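Local coordinates for protein hydroquinone dioxygenase large subunit (Pseudomonas sp., PDB 4ZXA) that catalyses, together with a small partner subunit, the iron(II)-dependent opening of the hydroquinone ring by dioxygen, at residues F32-F37 with E118-P123; L133-N138 with G155-E160; L188-Q193 with L223-V228; D200-H205 with L214-L219; C238-F243 with W316-P321. All coordinates share one frame; numbering follows the deposited sequence.

Contact 1 (F32-F37 with E118-P123); sequences FQLGAF and ENFETP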
# COMPACT_ATOMS: atom_id res chain seq x y z
N PHE E 32 -18.37 7.82 11.68
CA PHE E 32 -18.07 8.34 13.02
C PHE E 32 -17.59 9.78 12.97
O PHE E 32 -16.98 10.23 11.99
CB PHE E 32 -17.05 7.45 13.75
CG PHE E 32 -17.58 6.09 14.13
CD1 PHE E 32 -17.58 5.04 13.22
CD2 PHE E 32 -18.09 5.86 15.40
CE1 PHE E 32 -18.07 3.78 13.57
CE2 PHE E 32 -18.58 4.61 15.75
CZ PHE E 32 -18.57 3.57 14.84
N GLN E 33 -17.87 10.51 14.04
CA GLN E 33 -17.43 11.88 14.17
C GLN E 33 -16.51 11.98 15.37
O GLN E 33 -16.80 11.44 16.45
CB GLN E 33 -18.63 12.81 14.37
CG GLN E 33 -18.28 14.30 14.31
CD GLN E 33 -18.12 14.78 12.88
OE1 GLN E 33 -18.76 14.25 11.97
NE2 GLN E 33 -17.26 15.78 12.67
N LEU E 34 -15.39 12.66 15.18
CA LEU E 34 -14.46 12.89 16.27
C LEU E 34 -14.00 14.31 16.09
O LEU E 34 -13.27 14.61 15.15
CB LEU E 34 -13.29 11.92 16.19
CG LEU E 34 -12.23 11.98 17.29
CD1 LEU E 34 -12.88 11.89 18.66
CD2 LEU E 34 -11.21 10.86 17.11
N GLY E 35 -14.45 15.20 16.97
CA GLY E 35 -14.23 16.62 16.77
C GLY E 35 -14.59 16.93 15.34
O GLY E 35 -15.68 16.60 14.89
N ALA E 36 -13.67 17.52 14.60
CA ALA E 36 -13.98 17.97 13.26
C ALA E 36 -13.72 16.91 12.19
O ALA E 36 -13.91 17.19 11.00
CB ALA E 36 -13.22 19.26 12.93
N PHE E 37 -13.29 15.72 12.62
CA PHE E 37 -13.01 14.63 11.68
C PHE E 37 -14.25 13.80 11.43
O PHE E 37 -15.03 13.54 12.33
CB PHE E 37 -11.91 13.69 12.22
CG PHE E 37 -10.53 14.26 12.18
CD1 PHE E 37 -9.81 14.29 11.01
CD2 PHE E 37 -9.93 14.75 13.33
CE1 PHE E 37 -8.53 14.81 10.97
CE2 PHE E 37 -8.66 15.27 13.29
CZ PHE E 37 -7.96 15.30 12.10
N GLU E 118 -6.24 18.00 15.49
CA GLU E 118 -7.10 18.30 16.63
C GLU E 118 -6.73 17.43 17.82
O GLU E 118 -6.41 16.25 17.65
CB GLU E 118 -8.58 18.10 16.29
CG GLU E 118 -9.48 18.33 17.51
CD GLU E 118 -10.95 18.51 17.16
OE1 GLU E 118 -11.29 18.48 15.95
OE2 GLU E 118 -11.77 18.68 18.10
N ASN E 119 -6.77 18.01 19.01
CA ASN E 119 -6.34 17.32 20.23
C ASN E 119 -7.51 16.67 20.96
O ASN E 119 -8.62 17.17 20.92
CB ASN E 119 -5.63 18.30 21.15
CG ASN E 119 -4.94 17.62 22.31
OD1 ASN E 119 -5.47 17.55 23.42
ND2 ASN E 119 -3.74 17.10 22.06
N PHE E 120 -7.25 15.54 21.61
CA PHE E 120 -8.33 14.78 22.25
C PHE E 120 -7.92 14.17 23.58
O PHE E 120 -6.78 13.75 23.75
CB PHE E 120 -8.83 13.67 21.32
CG PHE E 120 -9.52 14.17 20.08
CD1 PHE E 120 -10.88 14.44 20.09
CD2 PHE E 120 -8.81 14.35 18.90
CE1 PHE E 120 -11.53 14.88 18.94
CE2 PHE E 120 -9.46 14.81 17.74
CZ PHE E 120 -10.82 15.08 17.77
N GLU E 121 -8.85 14.13 24.53
CA GLU E 121 -8.62 13.41 25.77
C GLU E 121 -8.53 11.93 25.43
O GLU E 121 -9.43 11.37 24.80
CB GLU E 121 -9.75 13.65 26.77
CG GLU E 121 -9.95 15.11 27.19
CD GLU E 121 -8.79 15.64 28.03
OE1 GLU E 121 -8.14 14.84 28.73
OE2 GLU E 121 -8.53 16.87 27.97
N THR E 122 -7.45 11.28 25.84
CA THR E 122 -7.22 9.91 25.44
C THR E 122 -8.47 9.00 25.47
O THR E 122 -8.75 8.28 24.51
CB THR E 122 -6.08 9.29 26.23
OG1 THR E 122 -4.90 10.06 26.00
CG2 THR E 122 -5.84 7.86 25.80
N PRO E 123 -9.23 9.04 26.57
CA PRO E 123 -10.35 8.09 26.64
C PRO E 123 -11.40 8.28 25.55
O PRO E 123 -12.00 7.28 25.12
CB PRO E 123 -10.96 8.34 28.03
CG PRO E 123 -9.87 9.02 28.80
CD PRO E 123 -9.09 9.83 27.80
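Leu34 lays its branched end over one face of the Phe120 ring. Its CG sits 3.7 Å from the ring centroid, a CH-pi contact displaced toward the rim, and Leu34 CD1 comes to 3.3 Å from Phe120 CE1. The swing of CG anti to the backbone N of Leu34 (chi1 -178°) carries the branch across to this ring. At the edge of the same ring, Phe120 CE2 meets Phe37 CD2 at 4.4 Å. The polar part is one bond: Ala36 N donates to Glu118 OE1 over 2.9 Å, on the syn side of the carboxylate, and Tyr116 OH holds that same oxygen.

These groups are presented by a type II' turn from Leu34 to Phe37, closed by backbone bonds in both directions between its ends. Gln33 NE2 braces it by donating to Gly35 O at 2.8 Å. Gly35 has positive phi, and a side chain there would run into Glu118 OE2 and Phe120 CZ.

The turn joins strands 32-34 and 37-41 and abuts strand 116-121, an outer strand of the large sheet within this chain. Leu34 also touches Ile125 and Thr128 of helix 122-136, while Phe37 reaches Ile48 and Trp50 of strand 45-52.

Contact 2 (L133-N138 with G155-E160); sequences LRDWTN and GRKNGE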
# COMPACT_ATOMS: atom_id res chain seq x y z
N LEU E 133 -13.17 -0.06 15.12
CA LEU E 133 -12.72 -1.43 14.88
C LEU E 133 -13.90 -2.40 14.97
O LEU E 133 -14.09 -3.24 14.10
CB LEU E 133 -11.62 -1.85 15.87
CG LEU E 133 -10.25 -1.20 15.77
CD1 LEU E 133 -9.43 -1.50 17.03
CD2 LEU E 133 -9.53 -1.67 14.51
N ARG E 134 -14.68 -2.26 16.04
CA ARG E 134 -15.82 -3.14 16.25
C ARG E 134 -16.72 -3.13 15.03
O ARG E 134 -17.07 -4.17 14.50
CB ARG E 134 -16.60 -2.70 17.49
CG ARG E 134 -17.62 -3.73 17.99
CD ARG E 134 -18.30 -3.27 19.29
NE ARG E 134 -19.20 -4.29 19.82
CZ ARG E 134 -18.99 -4.96 20.96
NH1 ARG E 134 -17.92 -4.71 21.72
NH2 ARG E 134 -19.87 -5.88 21.35
N ASP E 135 -17.06 -1.93 14.56
CA ASP E 135 -18.01 -1.81 13.47
C ASP E 135 -17.43 -2.20 12.09
O ASP E 135 -18.11 -2.85 11.30
CB ASP E 135 -18.62 -0.42 13.44
CG ASP E 135 -19.78 -0.31 12.45
OD1 ASP E 135 -20.85 -0.89 12.73
OD2 ASP E 135 -19.61 0.34 11.39
N TRP E 136 -16.18 -1.83 11.81
CA TRP E 136 -15.62 -2.03 10.47
C TRP E 136 -14.90 -3.37 10.28
O TRP E 136 -14.52 -3.73 9.15
CB TRP E 136 -14.68 -0.88 10.10
CG TRP E 136 -15.36 0.46 10.06
CD1 TRP E 136 -16.68 0.71 10.31
CD2 TRP E 136 -14.76 1.72 9.76
NE1 TRP E 136 -16.93 2.05 10.18
CE2 TRP E 136 -15.76 2.69 9.84
CE3 TRP E 136 -13.46 2.11 9.41
CZ2 TRP E 136 -15.52 4.04 9.60
CZ3 TRP E 136 -13.22 3.45 9.17
CH2 TRP E 136 -14.24 4.40 9.26
N THR E 137 -14.73 -4.11 11.36
CA THR E 137 -14.10 -5.41 11.26
C THR E 137 -15.12 -6.54 11.17
O THR E 137 -15.78 -6.88 12.14
CB THR E 137 -13.15 -5.68 12.43
OG1 THR E 137 -12.24 -4.58 12.57
CG2 THR E 137 -12.37 -6.97 12.18
N ASN E 138 -15.21 -7.13 9.99
CA ASN E 138 -16.12 -8.22 9.72
C ASN E 138 -15.57 -9.51 10.29
O ASN E 138 -14.40 -9.58 10.63
CB ASN E 138 -16.32 -8.36 8.22
CG ASN E 138 -16.85 -7.10 7.60
OD1 ASN E 138 -17.72 -6.44 8.17
ND2 ASN E 138 -16.30 -6.73 6.44
N GLY E 155 -15.66 -5.44 1.42
CA GLY E 155 -17.06 -5.76 1.15
C GLY E 155 -17.98 -5.03 2.10
O GLY E 155 -17.59 -4.07 2.76
N ARG E 156 -19.22 -5.49 2.18
CA ARG E 156 -20.19 -4.85 3.04
C ARG E 156 -20.14 -5.43 4.46
O ARG E 156 -19.57 -6.50 4.69
CB ARG E 156 -21.58 -4.94 2.40
CG ARG E 156 -21.60 -4.24 1.06
CD ARG E 156 -22.94 -4.33 0.35
NE ARG E 156 -22.94 -3.53 -0.87
CZ ARG E 156 -23.84 -3.64 -1.84
NH1 ARG E 156 -24.82 -4.53 -1.73
NH2 ARG E 156 -23.76 -2.88 -2.92
N LYS E 157 -20.70 -4.69 5.41
CA LYS E 157 -20.66 -5.15 6.79
C LYS E 157 -21.10 -6.60 6.87
O LYS E 157 -22.03 -7.02 6.19
CB LYS E 157 -21.56 -4.29 7.68
CG LYS E 157 -21.72 -4.85 9.08
CD LYS E 157 -20.43 -4.79 9.88
CE LYS E 157 -20.70 -5.27 11.29
NZ LYS E 157 -19.74 -4.76 12.29
N ASN E 158 -20.41 -7.38 7.69
CA ASN E 158 -20.67 -8.81 7.69
C ASN E 158 -20.20 -9.52 8.96
O ASN E 158 -19.19 -10.24 8.96
CB ASN E 158 -20.06 -9.44 6.45
CG ASN E 158 -20.47 -10.89 6.29
OD1 ASN E 158 -20.79 -11.55 7.27
ND2 ASN E 158 -20.48 -11.37 5.05
N GLY E 159 -20.95 -9.32 10.03
CA GLY E 159 -20.60 -9.89 11.31
C GLY E 159 -19.57 -9.06 12.06
O GLY E 159 -19.22 -7.95 11.68
N GLU E 160 -19.10 -9.63 13.16
CA GLU E 160 -18.14 -8.96 14.00
C GLU E 160 -17.00 -9.93 14.23
O GLU E 160 -17.12 -11.12 13.90
CB GLU E 160 -18.77 -8.57 15.35
CG GLU E 160 -19.58 -7.28 15.31
CD GLU E 160 -20.26 -6.97 16.64
OE1 GLU E 160 -20.29 -7.84 17.53
OE2 GLU E 160 -20.78 -5.84 16.79
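Lys157 and Asn138 make a mainly polar junction between the C-terminal end of helix 122-136 and the irregular loop 155-160. Lys157 NZ donates to Asp135 O at 2.7 Å, approaching 32° off the carbonyl plane. A bend at chi2 (68°) turns the otherwise stretched lysine chain toward these last helical carbonyls, where its positive charge would suit the helix dipole. Asp135 OD1 lies nearby, 4.1 Å from Lys157 NZ, but the other carboxylate oxygen of Asp135 is taken by Arg30 N.

Next along, Asn158 N reaches Asn138 OD1 from above the carbonyl plane, at 2.9 Å and with a bent N-H...O angle of 136°. Asn138 ND2 is bonded to Tyr29 OH, which fixes the amide from its other end. Toward solvent, Arg134 NE and Glu160 OE2 form only a long salt bridge of 3.8 Å, with guanidinium and carboxylate nearly perpendicular. Thr137 finishes the helix: its N and OG1 grip Leu133 O from opposite faces of the carbonyl plane.

Arg156 points off to backbone oxygens of Asn7 and Ala9 of the small subunit. Behind the junction, Leu133, Trp136 and Thr137 pack on helix 63-75, and Arg134 lies against Leu162 and Ile165 of helix 162-165.

Contact 3 (L188-Q193 with L223-V228); sequences LPVNRQ and LSRSDV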
# COMPACT_ATOMS: atom_id res chain seq x y z
N LEU E 188 -2.12 -22.87 23.51
CA LEU E 188 -2.22 -22.28 22.18
C LEU E 188 -1.44 -23.05 21.11
O LEU E 188 -0.37 -23.59 21.35
CB LEU E 188 -1.77 -20.81 22.17
CG LEU E 188 -2.62 -19.86 23.01
CD1 LEU E 188 -2.03 -18.46 23.00
CD2 LEU E 188 -4.06 -19.86 22.50
N PRO E 189 -2.00 -23.10 19.90
CA PRO E 189 -1.31 -23.83 18.84
C PRO E 189 -0.06 -23.08 18.38
O PRO E 189 -0.02 -21.84 18.36
CB PRO E 189 -2.34 -23.86 17.72
CG PRO E 189 -3.09 -22.57 17.90
CD PRO E 189 -3.18 -22.37 19.40
N VAL E 190 0.96 -23.85 18.03
CA VAL E 190 2.16 -23.31 17.41
C VAL E 190 1.79 -22.71 16.05
O VAL E 190 1.14 -23.36 15.24
CB VAL E 190 3.19 -24.43 17.18
CG1 VAL E 190 4.45 -23.89 16.51
CG2 VAL E 190 3.50 -25.12 18.51
N ASN E 191 2.21 -21.48 15.81
CA ASN E 191 1.98 -20.83 14.52
C ASN E 191 2.68 -21.60 13.40
O ASN E 191 3.78 -22.12 13.60
CB ASN E 191 2.46 -19.37 14.55
CG ASN E 191 2.09 -18.61 13.29
OD1 ASN E 191 2.78 -18.68 12.26
ND2 ASN E 191 0.98 -17.87 13.35
N ARG E 192 2.05 -21.65 12.23
CA ARG E 192 2.56 -22.48 11.13
C ARG E 192 3.96 -22.08 10.66
O ARG E 192 4.66 -22.90 10.05
CB ARG E 192 1.61 -22.46 9.93
CG ARG E 192 1.77 -21.23 9.04
CD ARG E 192 0.84 -20.08 9.45
NE ARG E 192 0.88 -18.99 8.47
CZ ARG E 192 1.49 -17.82 8.66
NH1 ARG E 192 2.11 -17.54 9.80
NH2 ARG E 192 1.48 -16.91 7.70
N GLN E 193 4.37 -20.84 10.91
CA GLN E 193 5.71 -20.43 10.48
C GLN E 193 6.74 -20.57 11.60
O GLN E 193 7.87 -20.12 11.46
CB GLN E 193 5.71 -19.02 9.88
CG GLN E 193 5.04 -18.94 8.51
CD GLN E 193 5.39 -17.68 7.71
OE1 GLN E 193 6.12 -16.80 8.17
NE2 GLN E 193 4.87 -17.60 6.51
N LEU E 223 7.01 -17.51 22.21
CA LEU E 223 6.86 -16.71 21.00
C LEU E 223 6.24 -17.53 19.87
O LEU E 223 5.40 -17.04 19.13
CB LEU E 223 8.18 -16.08 20.55
CG LEU E 223 8.78 -15.08 21.55
CD1 LEU E 223 10.05 -14.47 21.00
CD2 LEU E 223 7.77 -14.00 21.92
N SER E 224 6.65 -18.80 19.75
CA SER E 224 6.18 -19.63 18.64
C SER E 224 4.66 -19.74 18.68
O SER E 224 4.03 -20.08 17.67
CB SER E 224 6.83 -21.02 18.65
OG SER E 224 6.28 -21.87 19.66
N ARG E 225 4.09 -19.47 19.85
CA ARG E 225 2.66 -19.63 20.03
C ARG E 225 1.93 -18.29 20.04
O ARG E 225 0.76 -18.22 20.39
CB ARG E 225 2.37 -20.46 21.28
CG ARG E 225 2.92 -21.90 21.17
CD ARG E 225 2.82 -22.69 22.47
NE ARG E 225 3.32 -24.05 22.30
CZ ARG E 225 2.60 -25.16 22.44
NH1 ARG E 225 1.32 -25.11 22.79
NH2 ARG E 225 3.17 -26.34 22.25
N SER E 226 2.62 -17.23 19.62
CA SER E 226 2.01 -15.92 19.50
C SER E 226 0.98 -15.88 18.37
O SER E 226 1.27 -16.29 17.26
CB SER E 226 3.07 -14.85 19.25
OG SER E 226 2.46 -13.60 18.95
N ASP E 227 -0.20 -15.35 18.66
CA ASP E 227 -1.32 -15.35 17.71
C ASP E 227 -1.53 -13.98 17.06
O ASP E 227 -2.54 -13.77 16.38
CB ASP E 227 -2.62 -15.78 18.39
CG ASP E 227 -2.97 -14.89 19.58
OD1 ASP E 227 -2.07 -14.62 20.43
OD2 ASP E 227 -4.14 -14.46 19.67
N VAL E 228 -0.60 -13.06 17.29
CA VAL E 228 -0.70 -11.70 16.73
C VAL E 228 0.65 -11.27 16.19
O VAL E 228 1.68 -11.80 16.59
CB VAL E 228 -1.15 -10.66 17.78
CG1 VAL E 228 -2.50 -11.05 18.37
CG2 VAL E 228 -0.11 -10.53 18.89
O HOH W 1 -1.41 -19.22 19.14
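Val190 and Arg225 form the heart of this contact, where the loop 188-193 crosses the chain as it leaves helix 219-224. Val190 CG2 sits over one face of the guanidinium, 3.9 Å from Arg225 NE. The arginine chain is stretched from CG to NE and runs beside the Leu188 carbonyl, bringing Arg225 NH1 to 2.7 Å from Leu188 O. Arg225 NE is bonded to Gln199 OE1, and Gln199 NE2 in turn reaches Ser224 OG, so one glutamine ties both residues. With an alanine here in place of Arg225, Gln199 OE1 is likely to lose this donor and Val190 the flat surface it rests on.

Close by, Asn191 N donates to Ser224 O at 3.0 Å. Asn191 then organises its own loop. Its OD1 takes Gln193 N in an Asx turn and also Arg192 NH1, the latter on a lone pair in the amide plane, while Asn191 ND2 is held by Glu149.

The other end is looser. Pro189 and Asp227 are exposed, and the two backbones are bridged by a water that donates to Pro189 O at 3.1 Å and to Arg225 O at 2.7 Å. Leu188 CD1 lies 3.8 Å from Arg225 O.

Chemically, then, the join depends on backbone carbonyls, a direct backbone hydrogen bond on one side and water on the other, while the guanidinium offers its flat face to Val190 CG2 and its NE is bonded to Gln199 OE1.

Contact 4 (D200-H205 with L214-L219); sequences DEPEVH and LHAFSL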
# COMPACT_ATOMS: atom_id res chain seq x y z
N ASP E 200 10.38 -27.70 23.89
CA ASP E 200 10.84 -28.18 25.18
C ASP E 200 10.99 -27.06 26.19
O ASP E 200 11.52 -26.01 25.86
CB ASP E 200 12.18 -28.91 25.04
CG ASP E 200 12.08 -30.14 24.14
OD1 ASP E 200 10.97 -30.75 24.06
OD2 ASP E 200 13.11 -30.47 23.50
N GLU E 201 10.52 -27.32 27.41
CA GLU E 201 10.68 -26.40 28.52
C GLU E 201 12.01 -26.66 29.19
O GLU E 201 12.49 -27.80 29.19
CB GLU E 201 9.54 -26.57 29.54
CG GLU E 201 8.13 -26.30 29.02
CD GLU E 201 7.90 -24.82 28.67
OE1 GLU E 201 8.80 -23.98 28.92
OE2 GLU E 201 6.81 -24.49 28.13
N PRO E 202 12.62 -25.63 29.80
CA PRO E 202 13.85 -25.84 30.57
C PRO E 202 13.53 -26.73 31.78
O PRO E 202 12.37 -26.80 32.19
CB PRO E 202 14.20 -24.43 31.08
CG PRO E 202 13.21 -23.49 30.47
CD PRO E 202 12.05 -24.28 30.01
N GLU E 203 14.54 -27.39 32.33
CA GLU E 203 14.32 -28.21 33.52
C GLU E 203 14.59 -27.39 34.76
O GLU E 203 15.67 -26.78 34.90
CB GLU E 203 15.20 -29.47 33.50
CG GLU E 203 14.66 -30.59 32.60
CD GLU E 203 15.60 -31.81 32.48
OE1 GLU E 203 16.51 -31.98 33.33
OE2 GLU E 203 15.42 -32.60 31.53
N VAL E 204 13.60 -27.35 35.65
CA VAL E 204 13.77 -26.72 36.95
C VAL E 204 13.89 -27.76 38.06
O VAL E 204 12.98 -28.57 38.28
CB VAL E 204 12.59 -25.81 37.29
CG1 VAL E 204 12.68 -25.37 38.76
CG2 VAL E 204 12.54 -24.63 36.35
N HIS E 205 15.02 -27.73 38.77
CA HIS E 205 15.26 -28.66 39.87
C HIS E 205 15.32 -27.96 41.23
O HIS E 205 16.34 -27.39 41.63
CB HIS E 205 16.52 -29.49 39.61
CG HIS E 205 16.40 -30.39 38.41
ND1 HIS E 205 15.54 -31.47 38.37
CD2 HIS E 205 17.03 -30.37 37.21
CE1 HIS E 205 15.64 -32.07 37.20
NE2 HIS E 205 16.54 -31.43 36.48
N LEU E 214 11.94 -21.24 42.07
CA LEU E 214 12.77 -21.01 40.90
C LEU E 214 11.90 -21.02 39.66
O LEU E 214 10.93 -21.78 39.58
CB LEU E 214 13.89 -22.05 40.80
CG LEU E 214 15.03 -21.90 41.81
CD1 LEU E 214 15.98 -23.08 41.75
CD2 LEU E 214 15.77 -20.59 41.60
N HIS E 215 12.25 -20.18 38.70
CA HIS E 215 11.39 -19.95 37.55
C HIS E 215 12.14 -19.84 36.25
O HIS E 215 13.13 -19.11 36.13
CB HIS E 215 10.52 -18.71 37.78
CG HIS E 215 9.74 -18.75 39.05
ND1 HIS E 215 8.60 -19.51 39.20
CD2 HIS E 215 9.94 -18.13 40.24
CE1 HIS E 215 8.12 -19.36 40.43
NE2 HIS E 215 8.92 -18.53 41.08
N ALA E 216 11.66 -20.55 35.25
CA ALA E 216 12.27 -20.55 33.93
C ALA E 216 11.26 -21.11 32.95
O ALA E 216 10.59 -22.09 33.25
CB ALA E 216 13.53 -21.39 33.95
N PHE E 217 11.14 -20.49 31.78
CA PHE E 217 10.27 -21.02 30.72
C PHE E 217 10.96 -20.90 29.38
O PHE E 217 12.01 -20.27 29.27
CB PHE E 217 8.92 -20.29 30.69
CG PHE E 217 9.01 -18.85 30.24
CD1 PHE E 217 9.56 -17.88 31.06
CD2 PHE E 217 8.54 -18.47 29.00
CE1 PHE E 217 9.65 -16.56 30.65
CE2 PHE E 217 8.61 -17.15 28.59
CZ PHE E 217 9.18 -16.19 29.41
N SER E 218 10.38 -21.50 28.35
CA SER E 218 10.95 -21.36 27.02
C SER E 218 10.35 -20.17 26.31
O SER E 218 9.18 -20.18 25.93
CB SER E 218 10.74 -22.61 26.19
OG SER E 218 11.07 -22.36 24.84
N LEU E 219 11.16 -19.14 26.14
CA LEU E 219 10.75 -17.95 25.43
C LEU E 219 10.47 -18.21 23.93
O LEU E 219 9.51 -17.68 23.38
CB LEU E 219 11.79 -16.84 25.63
CG LEU E 219 11.53 -15.49 24.94
CD1 LEU E 219 10.28 -14.81 25.52
CD2 LEU E 219 12.76 -14.59 25.03
O HOH W 2 11.74 -24.62 23.38
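Leu214 opens the second segment with its CB 4.1 Å from Val204 CG1, a loose apolar touch at one end of the pair. Ala216 points back across: its CB is shared between Val204 CG2 at 4.2 Å and the ring of Pro202, whose CG lies 4.1 Å from Ala216 CB. At Phe217 only the backbone and CB face the other segment, with Pro202 CG 3.6 Å from Phe217 C. The ring, with CG set between backbone N and carbonyl carbon (chi1 68°), goes instead to Met175, Pro176 and Leu184.

Ser218 brings the polar end. Its N donates to Glu201 OE1 over 3.0 Å, nearly in line with the C-O bond of the carboxylate. The glutamate chain folds at chi2 to get there, and its OE2 forms a salt bridge with Lys221. Were Glu201 an alanine, Ser218 N would probably lose this acceptor and Lys221 a neighbouring negative charge. Ser218 OG is the N-cap of helix 219-224, bonded to Lys221 N, and a water links it to Asp200 O with legs of 2.8 and 2.9 Å respectively.

The two segments run antiparallel, yet no backbone-to-backbone bond is made between them; side chains and a water do the joining. Residues 203-205 and 216-218 instead pair in an antiparallel ladder with the small subunit, giving a beta sheet continued across a subunit interface.

Contact 5 (C238-F243 with W316-P321); sequences CKASLF and WENATP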
# COMPACT_ATOMS: atom_id res chain seq x y z
N CYS E 238 12.54 -5.63 34.77
CA CYS E 238 13.62 -5.24 35.66
C CYS E 238 13.51 -3.73 35.96
O CYS E 238 14.18 -2.90 35.33
CB CYS E 238 14.98 -5.58 35.03
SG CYS E 238 16.41 -4.97 35.95
N LYS E 239 12.66 -3.39 36.92
CA LYS E 239 12.31 -2.00 37.18
C LYS E 239 11.74 -1.33 35.91
O LYS E 239 10.77 -1.84 35.34
CB LYS E 239 13.51 -1.24 37.74
CG LYS E 239 13.95 -1.75 39.11
CD LYS E 239 14.76 -0.73 39.90
CE LYS E 239 15.34 -1.37 41.17
NZ LYS E 239 15.94 -0.39 42.13
N ALA E 240 12.34 -0.23 35.47
CA ALA E 240 11.83 0.47 34.29
C ALA E 240 12.14 -0.26 32.98
O ALA E 240 11.53 0.02 31.95
CB ALA E 240 12.34 1.92 34.24
N SER E 241 13.12 -1.17 33.03
CA SER E 241 13.53 -1.94 31.86
C SER E 241 12.55 -3.07 31.57
O SER E 241 12.30 -3.93 32.42
CB SER E 241 14.92 -2.53 32.11
OG SER E 241 15.27 -3.44 31.09
N LEU E 242 11.97 -3.05 30.37
CA LEU E 242 11.02 -4.10 29.96
C LEU E 242 11.48 -4.83 28.69
O LEU E 242 11.81 -4.21 27.66
CB LEU E 242 9.63 -3.52 29.72
CG LEU E 242 9.00 -2.57 30.74
CD1 LEU E 242 7.69 -2.00 30.19
CD2 LEU E 242 8.78 -3.25 32.08
N PHE E 243 11.52 -6.15 28.77
CA PHE E 243 11.69 -6.96 27.57
C PHE E 243 10.31 -7.20 26.93
O PHE E 243 9.43 -7.78 27.56
CB PHE E 243 12.41 -8.27 27.89
CG PHE E 243 13.90 -8.18 27.78
CD1 PHE E 243 14.53 -6.95 27.65
CD2 PHE E 243 14.68 -9.33 27.78
CE1 PHE E 243 15.93 -6.87 27.52
CE2 PHE E 243 16.06 -9.25 27.66
CZ PHE E 243 16.69 -8.03 27.53
N TRP E 316 13.21 -3.78 23.36
CA TRP E 316 13.60 -3.50 24.72
C TRP E 316 13.16 -2.07 25.10
O TRP E 316 13.70 -1.08 24.60
CB TRP E 316 15.10 -3.69 24.88
CG TRP E 316 15.65 -3.31 26.22
CD1 TRP E 316 15.09 -3.52 27.46
CD2 TRP E 316 16.90 -2.64 26.46
NE1 TRP E 316 15.92 -3.03 28.45
CE2 TRP E 316 17.03 -2.49 27.85
CE3 TRP E 316 17.90 -2.15 25.62
CZ2 TRP E 316 18.14 -1.87 28.43
CZ3 TRP E 316 19.01 -1.53 26.19
CH2 TRP E 316 19.11 -1.39 27.59
N GLU E 317 12.18 -1.97 25.98
CA GLU E 317 11.59 -0.68 26.29
C GLU E 317 12.06 -0.15 27.64
O GLU E 317 12.51 -0.91 28.50
CB GLU E 317 10.07 -0.78 26.27
CG GLU E 317 9.49 -0.91 24.86
CD GLU E 317 7.97 -0.96 24.87
OE1 GLU E 317 7.38 -0.71 25.94
OE2 GLU E 317 7.37 -1.26 23.81
N ASN E 318 11.91 1.16 27.80
CA ASN E 318 12.27 1.85 29.02
C ASN E 318 11.08 2.68 29.50
O ASN E 318 10.77 3.71 28.92
CB ASN E 318 13.49 2.75 28.78
CG ASN E 318 13.93 3.49 30.04
OD1 ASN E 318 13.29 3.38 31.09
ND2 ASN E 318 15.02 4.23 29.94
N ALA E 319 10.43 2.22 30.55
CA ALA E 319 9.17 2.80 30.99
C ALA E 319 9.32 3.96 32.00
O ALA E 319 8.40 4.25 32.77
CB ALA E 319 8.28 1.71 31.57
N THR E 320 10.48 4.60 31.99
CA THR E 320 10.73 5.76 32.85
C THR E 320 9.91 6.99 32.42
O THR E 320 10.01 7.46 31.28
CB THR E 320 12.24 6.11 32.84
OG1 THR E 320 13.01 4.98 33.28
CG2 THR E 320 12.50 7.31 33.74
N PRO E 321 9.12 7.54 33.35
CA PRO E 321 8.12 8.58 33.06
C PRO E 321 8.65 9.89 32.46
O PRO E 321 7.95 10.47 31.63
CB PRO E 321 7.50 8.85 34.44
CG PRO E 321 7.79 7.62 35.25
CD PRO E 321 9.12 7.17 34.78
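Leu242 and Glu317 exchange both backbone bonds of an antiparallel hydrogen-bonded pair, Leu242 N to Glu317 O at 2.9 Å and Glu317 N to Leu242 O at 2.8 Å. Ala319 N extends the ladder with a bond to Ala240 O, also 2.8 Å, within the type II' turn from Cys238 to Ser241.

Side-chain hydrogen bonds lie on the face of Ser241, Phe243, Trp316 and Asn318. CG of Trp316 lies anti to its N (chi1 175°), which carries the indole across to the Ser241 side. There Trp316 NE1 donates in its ring plane to Ser241 OG at 2.7 Å, and that hydroxyl also meets Gln151 NE2 of the small subunit. Asn318 OD1 accepts from Thr320 N, which makes an Asx turn, and from Thr320 OG1, while Asn318 ND2 bonds Asn58 of the small subunit.

The aromatic contact is an offset edge-to-face pair: the Phe243 edge points at the face of the Trp316 five-membered ring, with centroids 5.2 Å apart and planes at 88°.

The apolar contact is Leu242 CD1 on Ala319 CB, 4.0 Å apart.

Together, the indole is fixed in its rotation by a bond at its edge and the edge of Phe243 against its face, and the buried Ser241 hydroxyl is engaged from both subunits.

Contacts 1 and 2 share helix 122-136 and touch through Phe32, whose CE1 is 4.0 Å from Trp136 NE1; all four of their segments belong to the N-terminal family region. Contact 4 is nested inside the loop that contact 3 closes, and strand 216-218 leads straight into helix 219-224, with the two centres about 19 Å apart. Contact 5 joins strands 241-249 and 310-318 of what is probably the cupin domain. It lies close to the pocket, the Glu317 side chain being about 7 Å from 4-hydroxybenzonitrile and 9 Å from the cadmium ion. In contact 3, the Ser226 side chain lies about 10 Å from that ligand. Contacts 2, 4 and 5 all reach the small subunit.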